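Local coordinates for envelope glycoprotein (Thogoto virus, PDB 5XEA) that probably attaches the virion to its receptor on the host cell and later drives fusion of the viral and host membranes, at residues E40-Y46 with F187-D193; W83-Q88 with C142-T146; I94-G100 with Y133-D139. All blocks are in the same frame, centred on the assembly; numbering follows the deposited sequence.

Contact 1. Residues E40-Y46 with F187-D193; sequences ELLTAGY and FSYLVKD
F187 and Y46 lie alongside each other at one end of the contact, where strand 40-56 runs antiparallel to strand 187-192. Y46 CB sits almost squarely over the F187 ring, 3.6 Å from its centroid and 14° off the ring normal, a clear CH-pi contact. The Y46 side chain starts between its own backbone N and carbonyl carbon (chi1 66°), and it is CB that lies over F187; the two ring planes are oblique, at 41°. Near the plane of the phenylalanine ring, A44 CB meets the edge at CE1 (3.9 Å). Helix 421-437 covers this face, S429 touching the side chains of both Y46 and F187.

At the far end E40 takes over. Its extended chain brings the carboxylate beside that of D193, nearly coplanar with it, and E40 OE2 lies 2.8 Å from D193 OD1. Oxygens so close suggest that one of the acids holds a proton. T164 binds E40 OE1, and H174 makes a weak bond to OE2.

V191 flanks the same carboxylate: its CG1, anti to the backbone N, approaches E40 OE2 to 3.4 Å. The other methyl, CG2, turns to L42 CD1 at 4.0 Å, so this valine links the acidic end to the apolar L42-A44-Y189 side.

Between these ends the backbones are joined by six nearly straight hydrogen bonds, two each for the pairs L41-K192, T43-L190 and G45-S188; L41 N to K192 O is 2.8 Å. On the other face, T43 and L190 pack against helix 77-86 through L80. The regular alternation of hydrogen-bonded and non-hydrogen-bonded pairs is that of a plain antiparallel sheet, here with a helix packed on each face, in a gp64-family fusion glycoprotein.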
loop_
_atom_site.group_PDB
_atom_site.type_symbol
_atom_site.label_atom_id
_atom_site.label_comp_id
_atom_site.label_asym_id
_atom_site.label_seq_id
_atom_site.Cartn_x
_atom_site.Cartn_y
_atom_site.Cartn_z
ATOM N N GLU B 40 -13.878 -17.890 -0.796
ATOM C CA GLU B 40 -15.288 -18.241 -0.700
ATOM C C GLU B 40 -15.978 -17.935 -2.019
ATOM O O GLU B 40 -15.442 -17.231 -2.875
ATOM C CB GLU B 40 -15.993 -17.457 0.399
ATOM C CG GLU B 40 -15.304 -17.461 1.722
ATOM C CD GLU B 40 -16.128 -16.771 2.776
ATOM O OE1 GLU B 40 -16.215 -15.525 2.750
ATOM O OE2 GLU B 40 -16.715 -17.476 3.620
ATOM N N LEU B 41 -17.182 -18.473 -2.186
ATOM C CA LEU B 41 -17.998 -18.186 -3.355
ATOM C C LEU B 41 -19.128 -17.264 -2.933
ATOM O O LEU B 41 -19.977 -17.645 -2.117
ATOM C CB LEU B 41 -18.567 -19.452 -3.992
ATOM C CG LEU B 41 -19.190 -19.131 -5.348
ATOM C CD1 LEU B 41 -18.099 -18.876 -6.379
ATOM C CD2 LEU B 41 -20.144 -20.226 -5.803
ATOM N N LEU B 42 -19.120 -16.047 -3.456
ATOM C CA LEU B 42 -20.183 -15.093 -3.186
ATOM C C LEU B 42 -21.145 -15.123 -4.361
ATOM O O LEU B 42 -20.764 -14.808 -5.494
ATOM C CB LEU B 42 -19.634 -13.683 -2.971
ATOM C CG LEU B 42 -20.689 -12.574 -3.056
ATOM C CD1 LEU B 42 -21.655 -12.632 -1.880
ATOM C CD2 LEU B 42 -20.016 -11.216 -3.144
ATOM N N THR B 43 -22.370 -15.542 -4.103
ATOM C CA THR B 43 -23.455 -15.392 -5.066
ATOM C C THR B 43 -24.337 -14.248 -4.592
ATOM O O THR B 43 -24.836 -14.271 -3.458
ATOM C CB THR B 43 -24.261 -16.682 -5.212
ATOM O OG1 THR B 43 -23.392 -17.725 -5.662
ATOM C CG2 THR B 43 -25.375 -16.489 -6.235
ATOM N N ALA B 44 -24.499 -13.237 -5.440
ATOM C CA ALA B 44 -25.312 -12.076 -5.101
ATOM C C ALA B 44 -26.289 -11.797 -6.231
ATOM O O ALA B 44 -25.896 -11.735 -7.399
ATOM C CB ALA B 44 -24.449 -10.841 -4.832
ATOM N N GLY B 45 -27.552 -11.628 -5.881
ATOM C CA GLY B 45 -28.583 -11.362 -6.868
ATOM C C GLY B 45 -29.519 -10.259 -6.423
ATOM O O GLY B 45 -29.769 -10.069 -5.233
ATOM N N TYR B 46 -30.042 -9.525 -7.413
ATOM C CA TYR B 46 -30.981 -8.440 -7.163
ATOM C C TYR B 46 -32.150 -8.547 -8.125
ATOM O O TYR B 46 -32.022 -9.089 -9.226
ATOM C CB TYR B 46 -30.319 -7.045 -7.286
ATOM C CG TYR B 46 -29.851 -6.666 -8.675
ATOM C CD1 TYR B 46 -30.679 -5.961 -9.548
ATOM C CD2 TYR B 46 -28.571 -7.002 -9.107
ATOM C CE1 TYR B 46 -30.248 -5.625 -10.818
ATOM C CE2 TYR B 46 -28.137 -6.672 -10.376
ATOM C CZ TYR B 46 -28.972 -5.980 -11.229
ATOM O OH TYR B 46 -28.516 -5.652 -12.492
ATOM N N PHE B 187 -31.237 -6.853 -2.900
ATOM C CA PHE B 187 -30.222 -7.885 -3.021
ATOM C C PHE B 187 -30.460 -9.008 -2.020
ATOM O O PHE B 187 -30.897 -8.785 -0.888
ATOM C CB PHE B 187 -28.816 -7.297 -2.784
ATOM C CG PHE B 187 -28.057 -6.992 -4.049
ATOM C CD1 PHE B 187 -27.253 -7.944 -4.640
ATOM C CD2 PHE B 187 -28.161 -5.750 -4.653
ATOM C CE1 PHE B 187 -26.545 -7.663 -5.811
ATOM C CE2 PHE B 187 -27.472 -5.462 -5.828
ATOM C CZ PHE B 187 -26.667 -6.418 -6.404
ATOM N N SER B 188 -30.138 -10.220 -2.449
ATOM C CA SER B 188 -29.807 -11.293 -1.520
ATOM C C SER B 188 -28.389 -11.777 -1.794
ATOM O O SER B 188 -27.883 -11.665 -2.916
ATOM C CB SER B 188 -30.806 -12.456 -1.625
ATOM O OG SER B 188 -32.116 -12.011 -1.296
ATOM N N TYR B 189 -27.756 -12.318 -0.756
ATOM C CA TYR B 189 -26.366 -12.747 -0.801
ATOM C C TYR B 189 -26.238 -14.157 -0.246
ATOM O O TYR B 189 -26.782 -14.469 0.820
ATOM C CB TYR B 189 -25.459 -11.829 0.017
ATOM C CG TYR B 189 -25.588 -10.366 -0.308
ATOM C CD1 TYR B 189 -24.697 -9.748 -1.173
ATOM C CD2 TYR B 189 -26.584 -9.602 0.270
ATOM C CE1 TYR B 189 -24.805 -8.391 -1.470
ATOM C CE2 TYR B 189 -26.707 -8.233 -0.024
ATOM C CZ TYR B 189 -25.811 -7.642 -0.892
ATOM O OH TYR B 189 -25.945 -6.301 -1.171
ATOM N N LEU B 190 -25.499 -14.995 -0.961
ATOM C CA LEU B 190 -25.163 -16.339 -0.497
ATOM C C LEU B 190 -23.642 -16.499 -0.529
ATOM O O LEU B 190 -23.024 -16.354 -1.592
ATOM C CB LEU B 190 -25.845 -17.405 -1.362
ATOM C CG LEU B 190 -25.581 -18.876 -1.001
ATOM C CD1 LEU B 190 -26.048 -19.221 0.412
ATOM C CD2 LEU B 190 -26.247 -19.764 -2.026
ATOM N N VAL B 191 -23.040 -16.755 0.627
ATOM C CA VAL B 191 -21.597 -17.015 0.725
ATOM C C VAL B 191 -21.399 -18.495 1.036
ATOM O O VAL B 191 -21.838 -18.974 2.088
ATOM C CB VAL B 191 -20.912 -16.146 1.794
ATOM C CG1 VAL B 191 -19.426 -16.458 1.849
ATOM C CG2 VAL B 191 -21.092 -14.682 1.510
ATOM N N LYS B 192 -20.715 -19.205 0.136
ATOM C CA LYS B 192 -20.510 -20.651 0.212
ATOM C C LYS B 192 -19.018 -20.986 0.291
ATOM O O LYS B 192 -18.212 -20.440 -0.466
ATOM C CB LYS B 192 -21.147 -21.331 -1.009
ATOM C CG LYS B 192 -21.074 -22.850 -1.026
ATOM C CD LYS B 192 -21.792 -23.474 0.169
ATOM C CE LYS B 192 -21.326 -24.916 0.406
ATOM N NZ LYS B 192 -21.446 -25.755 -0.820
ATOM N N ASP B 193 -18.653 -21.902 1.192
ATOM C CA ASP B 193 -17.275 -22.387 1.318
ATOM C C ASP B 193 -17.170 -23.768 0.680
ATOM O O ASP B 193 -17.740 -24.736 1.190
ATOM C CB ASP B 193 -16.836 -22.444 2.779
ATOM C CG ASP B 193 -16.910 -21.102 3.450
ATOM O OD1 ASP B 193 -16.744 -20.090 2.736
ATOM O OD2 ASP B 193 -17.133 -21.055 4.676
#

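Contact 2. Residues W83-Q88 with C142-T146; sequences WGSSHQ and CGVTT
V144 and W83 meet because CG2 of the valine stands anti to its backbone N, with CG1 at chi1 63°, while the tryptophan carries CG anti to its carbonyl carbon (chi1 -70°). The result is a helix laid on a beta-sheet: the last turn of helix 77-86 rests on strand 133-156 through W83 and the backbone of G84, against V144 and T146. V144 CG2 presses on W83 CB at 3.9 Å, and its other methyl, CG1, reaches the chain just past the helix, 4.0 Å from Q88 N.

The indole extends along the strand toward C142. Its CZ3 comes within 3.7 Å of G143 O, approaching obliquely, and W83 CH2 lies 4.4 Å from C142 CB. C142 is disulfide-bonded to C89, so the strand and the segment leaving the helix are also joined covalently beside the tryptophan. W116 meets the indole with its ring plane at a steep angle.

Further along, G84 brings its CA to 3.6 Å from T146 CG2, a close approach of backbone to methyl. H87, the first residue past the helix, has a positive phi, and its N still reaches W83 O in a weak bond. Its imidazole folds back with G84 O over one face and T146 OG1 near the plane at the edge, 3.4 Å from CE1. A water 2.7 Å from H87 ND1 also makes a long, weak hydrogen bond to T146 OG1.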
loop_
_atom_site.group_PDB
_atom_site.type_symbol
_atom_site.label_atom_id
_atom_site.label_comp_id
_atom_site.label_asym_id
_atom_site.label_seq_id
_atom_site.Cartn_x
_atom_site.Cartn_y
_atom_site.Cartn_z
ATOM N N TRP B 83 -30.253 -19.204 -9.609
ATOM C CA TRP B 83 -29.658 -18.126 -10.393
ATOM C C TRP B 83 -28.162 -18.336 -10.557
ATOM O O TRP B 83 -27.622 -18.194 -11.659
ATOM C CB TRP B 83 -29.916 -16.769 -9.731
ATOM C CG TRP B 83 -31.344 -16.269 -9.757
ATOM C CD1 TRP B 83 -32.479 -16.987 -10.044
ATOM C CD2 TRP B 83 -31.777 -14.931 -9.465
ATOM N NE1 TRP B 83 -33.586 -16.170 -9.944
ATOM C CE2 TRP B 83 -33.181 -14.905 -9.598
ATOM C CE3 TRP B 83 -31.111 -13.752 -9.108
ATOM C CZ2 TRP B 83 -33.931 -13.750 -9.378
ATOM C CZ3 TRP B 83 -31.860 -12.599 -8.891
ATOM C CH2 TRP B 83 -33.257 -12.610 -9.033
ATOM N N GLY B 84 -27.477 -18.679 -9.466
ATOM C CA GLY B 84 -26.031 -18.852 -9.534
ATOM C C GLY B 84 -25.609 -19.958 -10.487
ATOM O O GLY B 84 -24.699 -19.782 -11.306
ATOM N N SER B 85 -26.275 -21.110 -10.404
ATOM C CA SER B 85 -25.913 -22.220 -11.283
ATOM C C SER B 85 -26.286 -21.928 -12.732
ATOM O O SER B 85 -25.476 -22.148 -13.640
ATOM C CB SER B 85 -26.569 -23.514 -10.800
ATOM O OG SER B 85 -27.903 -23.286 -10.394
ATOM N N SER B 86 -27.490 -21.403 -12.974
ATOM C CA SER B 86 -27.897 -21.112 -14.346
ATOM C C SER B 86 -27.217 -19.875 -14.912
ATOM O O SER B 86 -27.150 -19.731 -16.135
ATOM C CB SER B 86 -29.413 -20.930 -14.422
ATOM O OG SER B 86 -29.834 -19.883 -13.562
ATOM N N HIS B 87 -26.702 -18.996 -14.049
ATOM C CA HIS B 87 -26.162 -17.699 -14.463
ATOM C C HIS B 87 -27.230 -16.881 -15.176
ATOM O O HIS B 87 -26.971 -16.242 -16.198
ATOM C CB HIS B 87 -24.912 -17.852 -15.334
ATOM C CG HIS B 87 -23.790 -18.572 -14.649
ATOM N ND1 HIS B 87 -23.052 -18.002 -13.634
ATOM C CD2 HIS B 87 -23.285 -19.815 -14.830
ATOM C CE1 HIS B 87 -22.142 -18.863 -13.217
ATOM N NE2 HIS B 87 -22.260 -19.970 -13.927
ATOM N N GLN B 88 -28.443 -16.914 -14.628
ATOM C CA GLN B 88 -29.573 -16.148 -15.138
ATOM C C GLN B 88 -30.425 -15.677 -13.969
ATOM O O GLN B 88 -30.376 -16.244 -12.877
ATOM C CB GLN B 88 -30.438 -16.968 -16.106
ATOM C CG GLN B 88 -29.813 -17.205 -17.461
ATOM C CD GLN B 88 -30.833 -17.706 -18.466
ATOM O OE1 GLN B 88 -31.388 -16.931 -19.258
ATOM N NE2 GLN B 88 -31.104 -19.005 -18.424
ATOM N N CYS B 142 -33.141 -7.248 -12.977
ATOM C CA CYS B 142 -32.573 -8.312 -12.160
ATOM C C CYS B 142 -31.158 -8.588 -12.636
ATOM O O CYS B 142 -30.777 -8.232 -13.756
ATOM C CB CYS B 142 -33.434 -9.578 -12.209
ATOM S SG CYS B 142 -33.592 -10.290 -13.859
ATOM N N GLY B 143 -30.382 -9.219 -11.774
ATOM C CA GLY B 143 -29.009 -9.532 -12.122
ATOM C C GLY B 143 -28.422 -10.460 -11.085
ATOM O O GLY B 143 -28.930 -10.569 -9.962
ATOM N N VAL B 144 -27.341 -11.134 -11.473
ATOM C CA VAL B 144 -26.714 -12.116 -10.594
ATOM C C VAL B 144 -25.220 -12.130 -10.876
ATOM O O VAL B 144 -24.786 -11.939 -12.018
ATOM C CB VAL B 144 -27.337 -13.514 -10.768
ATOM C CG1 VAL B 144 -27.103 -14.039 -12.187
ATOM C CG2 VAL B 144 -26.784 -14.507 -9.726
ATOM N N THR B 145 -24.431 -12.333 -9.823
ATOM C CA THR B 145 -23.011 -12.603 -9.962
ATOM C C THR B 145 -22.641 -13.779 -9.069
ATOM O O THR B 145 -23.234 -13.990 -8.005
ATOM C CB THR B 145 -22.134 -11.375 -9.606
ATOM O OG1 THR B 145 -20.810 -11.558 -10.122
ATOM C CG2 THR B 145 -22.029 -11.181 -8.092
ATOM N N THR B 146 -21.658 -14.547 -9.521
ATOM C CA THR B 146 -21.005 -15.569 -8.706
ATOM C C THR B 146 -19.517 -15.270 -8.774
ATOM O O THR B 146 -18.918 -15.346 -9.852
ATOM C CB THR B 146 -21.295 -16.986 -9.202
ATOM O OG1 THR B 146 -20.890 -17.103 -10.574
ATOM C CG2 THR B 146 -22.777 -17.316 -9.070
HETATM O O HOH W 1 -23.215 -15.507 -12.553
#

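Contact 3. Residues I94-G100 with Y133-D139; sequences ICHDCWG and YHMCNID
C95 pairs with I138, and C98 with C136, as antiparallel hydrogen-bonded pairs that lie on either side of a corner at H96 and D97. C95 N to I138 O is 2.8 Å and C136 N to C98 O is also 2.8 Å. The register slips by one residue between these pairs, a beta bulge, and G100 N adds a bond to H134 O beyond it.

The side chain of N137 fills in at the bulge. Its OD1 receives D97 N at 2.9 Å, from well above the amide carbonyl plane, while ND2 donates within that plane to D97 OD1, also at 2.9 Å. N137 thus holds D97 by both its backbone N and its carboxylate. D97 OD2 accepts a hydrogen bond from W129 NE1 and forms a salt bridge with R125, so this buried acid is held from several directions.

Among the aromatic groups, the edge of W99 points at the face of Y133 in a T-shaped pair, with centroids 5.1 Å apart and planes at 75°. M135 bends at chi3 (-80°), bringing CE to 3.7 Å from W99 CB, and K130 makes a cation-pi contact with the indole.

Covalently, C136 is tied to C106, beyond segment 94-100. A bulged antiparallel pair so far from the chain's centre is consistent with the extended, membrane-directed fusion domain of class III fusogens such as baculovirus gp64.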
loop_
_atom_site.group_PDB
_atom_site.type_symbol
_atom_site.label_atom_id
_atom_site.label_comp_id
_atom_site.label_asym_id
_atom_site.label_seq_id
_atom_site.Cartn_x
_atom_site.Cartn_y
_atom_site.Cartn_z
ATOM N N ILE B 94 -44.174 -7.729 -17.703
ATOM C CA ILE B 94 -44.018 -6.300 -17.921
ATOM C C ILE B 94 -45.282 -5.769 -18.587
ATOM O O ILE B 94 -45.981 -6.484 -19.313
ATOM C CB ILE B 94 -42.760 -5.948 -18.751
ATOM C CG1 ILE B 94 -43.085 -5.800 -20.231
ATOM C CG2 ILE B 94 -41.593 -6.971 -18.500
ATOM C CD1 ILE B 94 -42.572 -4.502 -20.820
ATOM N N CYS B 95 -45.588 -4.508 -18.310
ATOM C CA CYS B 95 -46.792 -3.852 -18.809
ATOM C C CYS B 95 -46.370 -2.519 -19.378
ATOM O O CYS B 95 -45.823 -1.681 -18.651
ATOM C CB CYS B 95 -47.830 -3.636 -17.702
ATOM S SG CYS B 95 -48.746 -5.088 -17.221
ATOM N N HIS B 96 -46.613 -2.325 -20.662
ATOM C CA HIS B 96 -46.377 -1.049 -21.315
ATOM C C HIS B 96 -47.721 -0.370 -21.571
ATOM O O HIS B 96 -48.490 -0.818 -22.430
ATOM C CB HIS B 96 -45.616 -1.250 -22.619
ATOM C CG HIS B 96 -45.129 0.027 -23.224
ATOM N ND1 HIS B 96 -45.875 0.755 -24.122
ATOM C CD2 HIS B 96 -43.969 0.703 -23.062
ATOM C CE1 HIS B 96 -45.197 1.830 -24.487
ATOM N NE2 HIS B 96 -44.035 1.820 -23.859
ATOM N N ASP B 97 -47.990 0.714 -20.839
ATOM C CA ASP B 97 -49.151 1.571 -21.087
ATOM C C ASP B 97 -50.435 0.737 -21.155
ATOM O O ASP B 97 -51.250 0.876 -22.063
ATOM C CB ASP B 97 -48.956 2.404 -22.359
ATOM C CG ASP B 97 -48.017 3.611 -22.157
ATOM O OD1 ASP B 97 -47.368 3.700 -21.097
ATOM O OD2 ASP B 97 -47.915 4.481 -23.063
ATOM N N CYS B 98 -50.593 -0.164 -20.187
ATOM C CA CYS B 98 -51.783 -1.003 -20.091
ATOM C C CYS B 98 -52.886 -0.202 -19.409
ATOM O O CYS B 98 -52.820 0.054 -18.202
ATOM C CB CYS B 98 -51.485 -2.276 -19.311
ATOM S SG CYS B 98 -50.243 -3.364 -20.070
ATOM N N TRP B 99 -53.893 0.191 -20.172
ATOM C CA TRP B 99 -54.947 1.060 -19.670
ATOM C C TRP B 99 -56.269 0.315 -19.612
ATOM O O TRP B 99 -56.418 -0.789 -20.150
ATOM C CB TRP B 99 -55.077 2.326 -20.523
ATOM C CG TRP B 99 -55.375 2.094 -21.962
ATOM C CD1 TRP B 99 -54.475 1.947 -22.972
ATOM C CD2 TRP B 99 -56.677 2.004 -22.567
ATOM N NE1 TRP B 99 -55.134 1.766 -24.170
ATOM C CE2 TRP B 99 -56.484 1.788 -23.944
ATOM C CE3 TRP B 99 -57.983 2.072 -22.070
ATOM C CZ2 TRP B 99 -57.555 1.654 -24.844
ATOM C CZ3 TRP B 99 -59.049 1.933 -22.959
ATOM C CH2 TRP B 99 -58.826 1.727 -24.332
ATOM N N GLY B 100 -57.227 0.930 -18.918
ATOM C CA GLY B 100 -58.534 0.316 -18.770
ATOM C C GLY B 100 -58.426 -0.974 -17.986
ATOM O O GLY B 100 -57.664 -1.083 -17.015
ATOM N N TYR B 133 -59.404 7.018 -17.758
ATOM C CA TYR B 133 -59.014 5.642 -17.515
ATOM C C TYR B 133 -57.754 5.597 -16.665
ATOM O O TYR B 133 -57.012 6.579 -16.534
ATOM C CB TYR B 133 -58.753 4.874 -18.820
ATOM C CG TYR B 133 -59.985 4.560 -19.638
ATOM C CD1 TYR B 133 -60.618 3.326 -19.524
ATOM C CD2 TYR B 133 -60.498 5.487 -20.539
ATOM C CE1 TYR B 133 -61.749 3.032 -20.268
ATOM C CE2 TYR B 133 -61.614 5.201 -21.300
ATOM C CZ TYR B 133 -62.237 3.967 -21.154
ATOM O OH TYR B 133 -63.349 3.669 -21.895
ATOM N N HIS B 134 -57.510 4.417 -16.112
ATOM C CA HIS B 134 -56.284 4.108 -15.398
ATOM C C HIS B 134 -55.227 3.600 -16.371
ATOM O O HIS B 134 -55.545 3.022 -17.419
ATOM C CB HIS B 134 -56.533 3.051 -14.336
ATOM C CG HIS B 134 -57.496 3.479 -13.282
ATOM N ND1 HIS B 134 -57.091 3.930 -12.048
ATOM C CD2 HIS B 134 -58.848 3.537 -13.282
ATOM C CE1 HIS B 134 -58.152 4.244 -11.327
ATOM N NE2 HIS B 134 -59.230 4.008 -12.050
ATOM N N MET B 135 -53.961 3.812 -16.020
ATOM C CA MET B 135 -52.897 3.306 -16.869
ATOM C C MET B 135 -51.803 2.706 -15.998
ATOM O O MET B 135 -51.454 3.255 -14.953
ATOM C CB MET B 135 -52.356 4.402 -17.791
ATOM C CG MET B 135 -51.455 3.839 -18.899
ATOM S SD MET B 135 -51.065 5.028 -20.179
ATOM C CE MET B 135 -52.578 4.952 -21.141
ATOM N N CYS B 136 -51.303 1.551 -16.429
ATOM C CA CYS B 136 -50.403 0.706 -15.660
ATOM C C CYS B 136 -49.107 0.530 -16.443
ATOM O O CYS B 136 -49.128 0.204 -17.635
ATOM C CB CYS B 136 -51.058 -0.655 -15.373
ATOM S SG CYS B 136 -50.010 -1.928 -14.608
ATOM N N ASN B 137 -47.984 0.780 -15.785
ATOM C CA ASN B 137 -46.686 0.439 -16.356
ATOM C C ASN B 137 -45.926 -0.380 -15.334
ATOM O O ASN B 137 -45.799 0.033 -14.175
ATOM C CB ASN B 137 -45.889 1.689 -16.755
ATOM C CG ASN B 137 -46.206 2.159 -18.163
ATOM O OD1 ASN B 137 -45.768 1.552 -19.142
ATOM N ND2 ASN B 137 -46.972 3.246 -18.273
ATOM N N ILE B 138 -45.453 -1.554 -15.753
ATOM C CA ILE B 138 -44.590 -2.390 -14.935
ATOM C C ILE B 138 -43.368 -2.793 -15.749
ATOM O O ILE B 138 -43.499 -3.253 -16.891
ATOM C CB ILE B 138 -45.309 -3.657 -14.439
ATOM C CG1 ILE B 138 -46.636 -3.324 -13.764
ATOM C CG2 ILE B 138 -44.383 -4.480 -13.510
ATOM C CD1 ILE B 138 -47.338 -4.562 -13.271
ATOM N N ASP B 139 -42.180 -2.676 -15.141
ATOM C CA ASP B 139 -40.973 -3.244 -15.737
ATOM C C ASP B 139 -40.070 -3.741 -14.620
ATOM O O ASP B 139 -40.257 -3.426 -13.438
ATOM C CB ASP B 139 -40.254 -2.239 -16.653
ATOM C CG ASP B 139 -39.308 -2.919 -17.655
ATOM O OD1 ASP B 139 -39.252 -4.180 -17.686
ATOM O OD2 ASP B 139 -38.612 -2.186 -18.395
#

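From the N terminus, strand 40-56 is the first of the strands involved, and contact 1 closes the widest loop by pairing its start with 187-193 much later in the chain. Inside that loop, contact 2 brings the end of helix 77-86 back to 142-146, and inside contact 2 lies contact 3, joining 94-100 to 133-139: three nested closures, none crossing. Strand 133-156 serves both inner contacts and runs beside strand 40-56, so all three reach one antiparallel sheet, contacts 1 and 3 as strand pairs and contact 2 as a helix end laid on it. Contacts 1 and 2 touch directly, Y46 N lying 3.0 Å from G143 O, whereas contact 3 sits about 34 Å from contact 1, centre to centre.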